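Local coordinates for protein calmodulin, putative (Toxoplasma gondii, PDB 6TJ6) that probably binds calcium ions through EF-hand loops, as a calmodulin-like protein related to myosin essential light chains, at residues L14-T17 with D18-E22; S50-W53 with P54-E57. All blocks are in the same frame, centred on the assembly; numbering follows the deposited sequence.

Interaction 1: residues L14-T17 with D18-E22; sequences LFDT and DGDGE
Asp16 points its carboxylate into the loop formed by Asp18-Glu22, where both oxygens accept backbone amides. This is a local contact in the calcium loop of an EF-hand, just after helix 7-15. A type I beta turn from Asp16 to Gly19 starts it, with Gly19 N bonded to Asp16 O at 3.0 Å. The Asp16 side chain serves the next two amides. With CG anti to the backbone N (chi1 174°), OD1 accepts from Asp20 N at 3.2 Å on its syn lone pair, while OD2 takes the shorter bond from Gly21 N, at 2.8 Å. That second donor also comes to the syn side, but lies 32° out of the carboxylate plane. The two bonds together restrain the rotation of the group. Asp20 holds CG between its backbone N and carbonyl carbon (chi1 61°), which turns its carboxylate inward. Its OD1 accepts from Glu22 N at 3.1 Å, above the carboxylate plane, closing an Asx turn. The same oxygen stands only 2.8 Å from Asp16 OD1, and Glu22 O is 2.9 Å from Asp16 OD1. Gly19 and Gly21 both carry positive phi as the chain winds round the carboxylate. The chain of another protein packs against the loop, and a basic side chain on it forms a salt bridge with Glu22 OE1. Calcium has been seen at Asp16, Asp18, Asp20 and Glu22 in this protein, although no ion is bound to this chain; Glu22 probably contributes its backbone O, as is usual at this position of an EF-hand loop. Asp16 OD1, Asp20 OD1 and Glu22 O thus converge with no hydrogen between them, and the clustered oxygens would probably repel one another unless a cation lay between them.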
ATOM      1  N   LEU A  14      -3.276   5.033  -0.289  1.00 49.30           N
ATOM      2  CA  LEU A  14      -3.572   4.880   1.131  1.00 51.94           C
ATOM      3  C   LEU A  14      -4.986   5.313   1.478  1.00 56.80           C
ATOM      4  O   LEU A  14      -5.572   4.775   2.423  1.00 50.78           O
ATOM      5  CB  LEU A  14      -2.572   5.676   1.972  1.00 51.80           C
ATOM      6  CG  LEU A  14      -1.130   5.164   1.997  1.00 55.76           C
ATOM      7  CD1 LEU A  14      -0.218   6.140   2.725  1.00 56.55           C
ATOM      8  CD2 LEU A  14      -1.065   3.787   2.625  1.00 49.31           C
ATOM      9  N   PHE A  15      -5.552   6.275   0.749  1.00 53.59           N
ATOM     10  CA  PHE A  15      -6.888   6.753   1.077  1.00 58.56           C
ATOM     11  C   PHE A  15      -7.975   6.206   0.159  1.00 60.07           C
ATOM     12  O   PHE A  15      -9.144   6.579   0.314  1.00 52.32           O
ATOM     13  CB  PHE A  15      -6.909   8.282   1.091  1.00 56.04           C
ATOM     14  CG  PHE A  15      -6.300   8.864   2.332  1.00 50.73           C
ATOM     15  CD1 PHE A  15      -7.058   9.019   3.479  1.00 53.86           C
ATOM     16  CD2 PHE A  15      -4.965   9.223   2.366  1.00 52.72           C
ATOM     17  CE1 PHE A  15      -6.501   9.541   4.632  1.00 54.30           C
ATOM     18  CE2 PHE A  15      -4.404   9.745   3.516  1.00 59.26           C
ATOM     19  CZ  PHE A  15      -5.173   9.905   4.649  1.00 55.96           C
ATOM     20  N   ASP A  16      -7.625   5.323  -0.778  1.00 61.10           N
ATOM     21  CA  ASP A  16      -8.604   4.563  -1.555  1.00 54.47           C
ATOM     22  C   ASP A  16      -9.022   3.364  -0.702  1.00 55.52           C
ATOM     23  O   ASP A  16      -8.579   2.228  -0.893  1.00 51.26           O
ATOM     24  CB  ASP A  16      -8.009   4.142  -2.896  1.00 51.00           C
ATOM     25  CG  ASP A  16      -8.927   3.234  -3.690  1.00 48.74           C
ATOM     26  OD1 ASP A  16     -10.147   3.214  -3.428  1.00 47.26           O
ATOM     27  OD2 ASP A  16      -8.410   2.525  -4.583  1.00 44.28           O
ATOM     28  N   THR A  17      -9.902   3.634   0.267  1.00 52.56           N
ATOM     29  CA  THR A  17     -10.200   2.642   1.293  1.00 55.83           C
ATOM     30  C   THR A  17     -11.032   1.484   0.755  1.00 54.83           C
ATOM     31  O   THR A  17     -10.982   0.379   1.312  1.00 52.71           O
ATOM     32  CB  THR A  17     -10.914   3.308   2.473  1.00 60.14           C
ATOM     33  OG1 THR A  17     -12.079   3.999   2.008  1.00 64.54           O
ATOM     34  CG2 THR A  17      -9.986   4.294   3.159  1.00 60.39           C
ATOM     35  N   ASP A  18     -11.809   1.703  -0.308  1.00 53.49           N
ATOM     36  CA  ASP A  18     -12.502   0.593  -0.952  1.00 49.02           C
ATOM     37  C   ASP A  18     -11.622  -0.156  -1.943  1.00 50.63           C
ATOM     38  O   ASP A  18     -12.017  -1.231  -2.408  1.00 47.54           O
ATOM     39  CB  ASP A  18     -13.758   1.092  -1.671  1.00 50.78           C
ATOM     40  CG  ASP A  18     -14.706   1.838  -0.754  1.00 60.28           C
ATOM     41  OD1 ASP A  18     -14.781   3.080  -0.858  1.00 71.36           O
ATOM     42  OD2 ASP A  18     -15.372   1.187   0.077  1.00 66.19           O
ATOM     43  N   GLY A  19     -10.451   0.381  -2.277  1.00 49.52           N
ATOM     44  CA  GLY A  19      -9.602  -0.247  -3.275  1.00 45.36           C
ATOM     45  C   GLY A  19     -10.227  -0.312  -4.649  1.00 50.09           C
ATOM     46  O   GLY A  19      -9.934  -1.236  -5.414  1.00 52.99           O
ATOM     47  N   ASP A  20     -11.094   0.642  -4.983  1.00 48.47           N
ATOM     48  CA  ASP A  20     -11.765   0.667  -6.274  1.00 51.63           C
ATOM     49  C   ASP A  20     -11.119   1.639  -7.253  1.00 48.44           C
ATOM     50  O   ASP A  20     -11.717   1.946  -8.289  1.00 49.50           O
ATOM     51  CB  ASP A  20     -13.248   1.008  -6.094  1.00 53.64           C
ATOM     52  CG  ASP A  20     -13.466   2.368  -5.456  1.00 58.74           C
ATOM     53  OD1 ASP A  20     -12.484   2.982  -4.989  1.00 53.80           O
ATOM     54  OD2 ASP A  20     -14.628   2.827  -5.423  1.00 59.75           O
ATOM     55  N   GLY A  21      -9.913   2.120  -6.957  1.00 46.83           N
ATOM     56  CA  GLY A  21      -9.276   3.098  -7.815  1.00 46.73           C
ATOM     57  C   GLY A  21      -9.906   4.468  -7.769  1.00 49.56           C
ATOM     58  O   GLY A  21      -9.661   5.283  -8.661  1.00 51.97           O
ATOM     59  N   GLU A  22     -10.720   4.743  -6.751  1.00 50.40           N
ATOM     60  CA  GLU A  22     -11.429   6.004  -6.615  1.00 64.39           C
ATOM     61  C   GLU A  22     -11.290   6.510  -5.189  1.00 64.66           C
ATOM     62  O   GLU A  22     -11.401   5.735  -4.235  1.00 67.12           O
ATOM     63  CB  GLU A  22     -12.921   5.852  -6.954  1.00 66.40           C
ATOM     64  CG  GLU A  22     -13.196   5.193  -8.292  1.00 80.82           C
ATOM     65  CD  GLU A  22     -13.495   6.190  -9.389  1.00 90.16           C
ATOM     66  OE1 GLU A  22     -14.036   5.776 -10.436  1.00 93.48           O
ATOM     67  OE2 GLU A  22     -13.196   7.388  -9.200  1.00 93.53           O
TER

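Interaction 2: residues S50-W53 with P54-E57; sequences SMAW and PDFE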
ATOM      1  N   SER A  50     -15.896  12.415  -7.033  1.00 71.35           N
ATOM      2  CA  SER A  50     -14.832  11.453  -6.789  1.00 65.89           C
ATOM      3  C   SER A  50     -13.724  11.668  -7.811  1.00 62.59           C
ATOM      4  O   SER A  50     -13.908  12.334  -8.833  1.00 60.17           O
ATOM      5  CB  SER A  50     -15.357  10.014  -6.841  1.00 57.78           C
ATOM      6  OG  SER A  50     -15.845   9.691  -8.131  1.00 71.89           O
ATOM      7  N   MET A  51     -12.560  11.089  -7.518  1.00 56.51           N
ATOM      8  CA  MET A  51     -11.388  11.202  -8.375  1.00 52.13           C
ATOM      9  C   MET A  51     -10.754   9.832  -8.564  1.00 51.78           C
ATOM     10  O   MET A  51     -10.507   9.119  -7.586  1.00 51.54           O
ATOM     11  CB  MET A  51     -10.346  12.159  -7.785  1.00 47.94           C
ATOM     12  CG  MET A  51     -10.667  13.637  -7.891  1.00 49.17           C
ATOM     13  SD  MET A  51      -9.206  14.607  -7.464  1.00 54.87           S
ATOM     14  CE  MET A  51      -9.899  16.245  -7.291  1.00 55.56           C
ATOM     15  N   ALA A  52     -10.492   9.472  -9.817  1.00 45.47           N
ATOM     16  CA  ALA A  52      -9.561   8.397 -10.111  1.00 47.06           C
ATOM     17  C   ALA A  52      -8.137   8.952 -10.083  1.00 47.92           C
ATOM     18  O   ALA A  52      -7.918  10.154  -9.906  1.00 45.50           O
ATOM     19  CB  ALA A  52      -9.895   7.757 -11.458  1.00 45.72           C
ATOM     20  N   TRP A  53      -7.148   8.074 -10.257  1.00 51.63           N
ATOM     21  CA  TRP A  53      -5.751   8.501 -10.162  1.00 50.50           C
ATOM     22  C   TRP A  53      -5.377   9.632 -11.114  1.00 49.67           C
ATOM     23  O   TRP A  53      -4.692  10.568 -10.675  1.00 47.62           O
ATOM     24  CB  TRP A  53      -4.806   7.312 -10.377  1.00 51.00           C
ATOM     25  CG  TRP A  53      -3.395   7.762 -10.650  1.00 52.57           C
ATOM     26  CD1 TRP A  53      -2.690   7.615 -11.814  1.00 50.65           C
ATOM     27  CD2 TRP A  53      -2.534   8.469  -9.749  1.00 50.81           C
ATOM     28  NE1 TRP A  53      -1.438   8.169 -11.681  1.00 49.56           N
ATOM     29  CE2 TRP A  53      -1.317   8.701 -10.424  1.00 48.05           C
ATOM     30  CE3 TRP A  53      -2.670   8.921  -8.431  1.00 49.58           C
ATOM     31  CZ2 TRP A  53      -0.244   9.363  -9.826  1.00 41.72           C
ATOM     32  CZ3 TRP A  53      -1.606   9.582  -7.840  1.00 45.09           C
ATOM     33  CH2 TRP A  53      -0.409   9.797  -8.538  1.00 43.10           C
ATOM     34  N   PRO A  54      -5.742   9.607 -12.404  1.00 49.09           N
ATOM     35  CA  PRO A  54      -5.389  10.755 -13.260  1.00 54.49           C
ATOM     36  C   PRO A  54      -5.908  12.077 -12.722  1.00 55.16           C
ATOM     37  O   PRO A  54      -5.161  13.068 -12.681  1.00 52.21           O
ATOM     38  CB  PRO A  54      -6.028  10.390 -14.607  1.00 52.56           C
ATOM     39  CG  PRO A  54      -6.069   8.899 -14.603  1.00 52.91           C
ATOM     40  CD  PRO A  54      -6.382   8.529 -13.183  1.00 44.27           C
ATOM     41  N   ASP A  55      -7.168  12.104 -12.276  1.00 47.27           N
ATOM     42  CA  ASP A  55      -7.744  13.318 -11.704  1.00 51.41           C
ATOM     43  C   ASP A  55      -6.947  13.794 -10.496  1.00 51.33           C
ATOM     44  O   ASP A  55      -6.618  14.981 -10.386  1.00 48.29           O
ATOM     45  CB  ASP A  55      -9.203  13.073 -11.308  1.00 58.27           C
ATOM     46  CG  ASP A  55      -9.999  12.395 -12.400  1.00 63.32           C
ATOM     47  OD1 ASP A  55      -9.878  12.810 -13.570  1.00 66.65           O
ATOM     48  OD2 ASP A  55     -10.742  11.440 -12.084  1.00 63.05           O
ATOM     49  N   PHE A  56      -6.635  12.877  -9.574  1.00 49.43           N
ATOM     50  CA  PHE A  56      -5.954  13.262  -8.341  1.00 48.12           C
ATOM     51  C   PHE A  56      -4.535  13.741  -8.618  1.00 51.70           C
ATOM     52  O   PHE A  56      -4.089  14.743  -8.042  1.00 49.79           O
ATOM     53  CB  PHE A  56      -5.944  12.087  -7.362  1.00 42.67           C
ATOM     54  CG  PHE A  56      -5.329  12.406  -6.026  1.00 43.81           C
ATOM     55  CD1 PHE A  56      -5.999  13.212  -5.113  1.00 47.33           C
ATOM     56  CD2 PHE A  56      -4.095  11.876  -5.671  1.00 41.38           C
ATOM     57  CE1 PHE A  56      -5.447  13.504  -3.878  1.00 44.65           C
ATOM     58  CE2 PHE A  56      -3.535  12.161  -4.436  1.00 47.24           C
ATOM     59  CZ  PHE A  56      -4.214  12.978  -3.535  1.00 45.89           C
ATOM     60  N   GLU A  57      -3.815  13.045  -9.500  1.00 47.83           N
ATOM     61  CA  GLU A  57      -2.453  13.458  -9.814  1.00 43.17           C
ATOM     62  C   GLU A  57      -2.446  14.814 -10.507  1.00 42.87           C
ATOM     63  O   GLU A  57      -1.588  15.653 -10.219  1.00 43.46           O
ATOM     64  CB  GLU A  57      -1.745  12.384 -10.656  1.00 47.65           C
ATOM     65  CG  GLU A  57      -1.875  12.497 -12.173  1.00 49.67           C
ATOM     66  CD  GLU A  57      -0.852  13.446 -12.780  1.00 55.26           C
ATOM     67  OE1 GLU A  57       0.234  13.616 -12.188  1.00 59.81           O
ATOM     68  OE2 GLU A  57      -1.141  14.034 -13.841  1.00 54.92           O
TER
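A helix N-terminus is capped locally here, where strand 50-52 of the two-stranded antiparallel sheet that joins paired EF-hand-like units in the N-terminal half gives way to helix 53-64. Ala52 occupies the N-cap position. Its backbone N donates to Asp55 OD2 at 3.0 Å, on the anti side of the carboxylate; this is the half of a capping box that the third helical residue supplies, since the alanine has no polar side chain to complete the other half. The first helical turn follows, with Phe56 N bonded to Ala52 O and Glu57 N to Trp53 O at 2.9 Å. The Met51 chain, extended beyond CG, lays CG 3.8 Å from Asp55 CB and SD 3.6 Å from Phe56 CA, at the edge of the Phe56 ring. Leu28 of helix 26-34 covers both Met51 and Phe56, while Val8 of helix 7-15 touches Phe56 and Trp53. Trp53 keeps CG anti to its backbone N (chi1 165°), which carries the indole forward along the helix, toward Glu57, and CZ3 reaches Phe56 CD2 at 4.0 Å. Over one face of the indole sits Glu57 CB in a CH-pi contact, 3.6 Å from the centroid of the six-membered ring.

Following the chain, helix 7-15 runs into interaction 1, a short local loop that delivers the backbone into strand 22-24. Helices 26-34 and 41-46 intervene before strand 50-52 opens interaction 2, which starts helix 53-64. The two contacts are therefore in series and neither encloses the other, yet their centres lie about 11 Å apart. They meet through the small sheet: strand 22-24 pairs antiparallel with 50-52, Ile23 and Met51 sharing backbone hydrogen bonds, and the Glu22 side chain packs against Ser50 and Ala52. Through Phe15 and Phe56, both contacts also lean on helix 26-34, which follows the calcium loop and so ties helix 7-15 to helix 53-64.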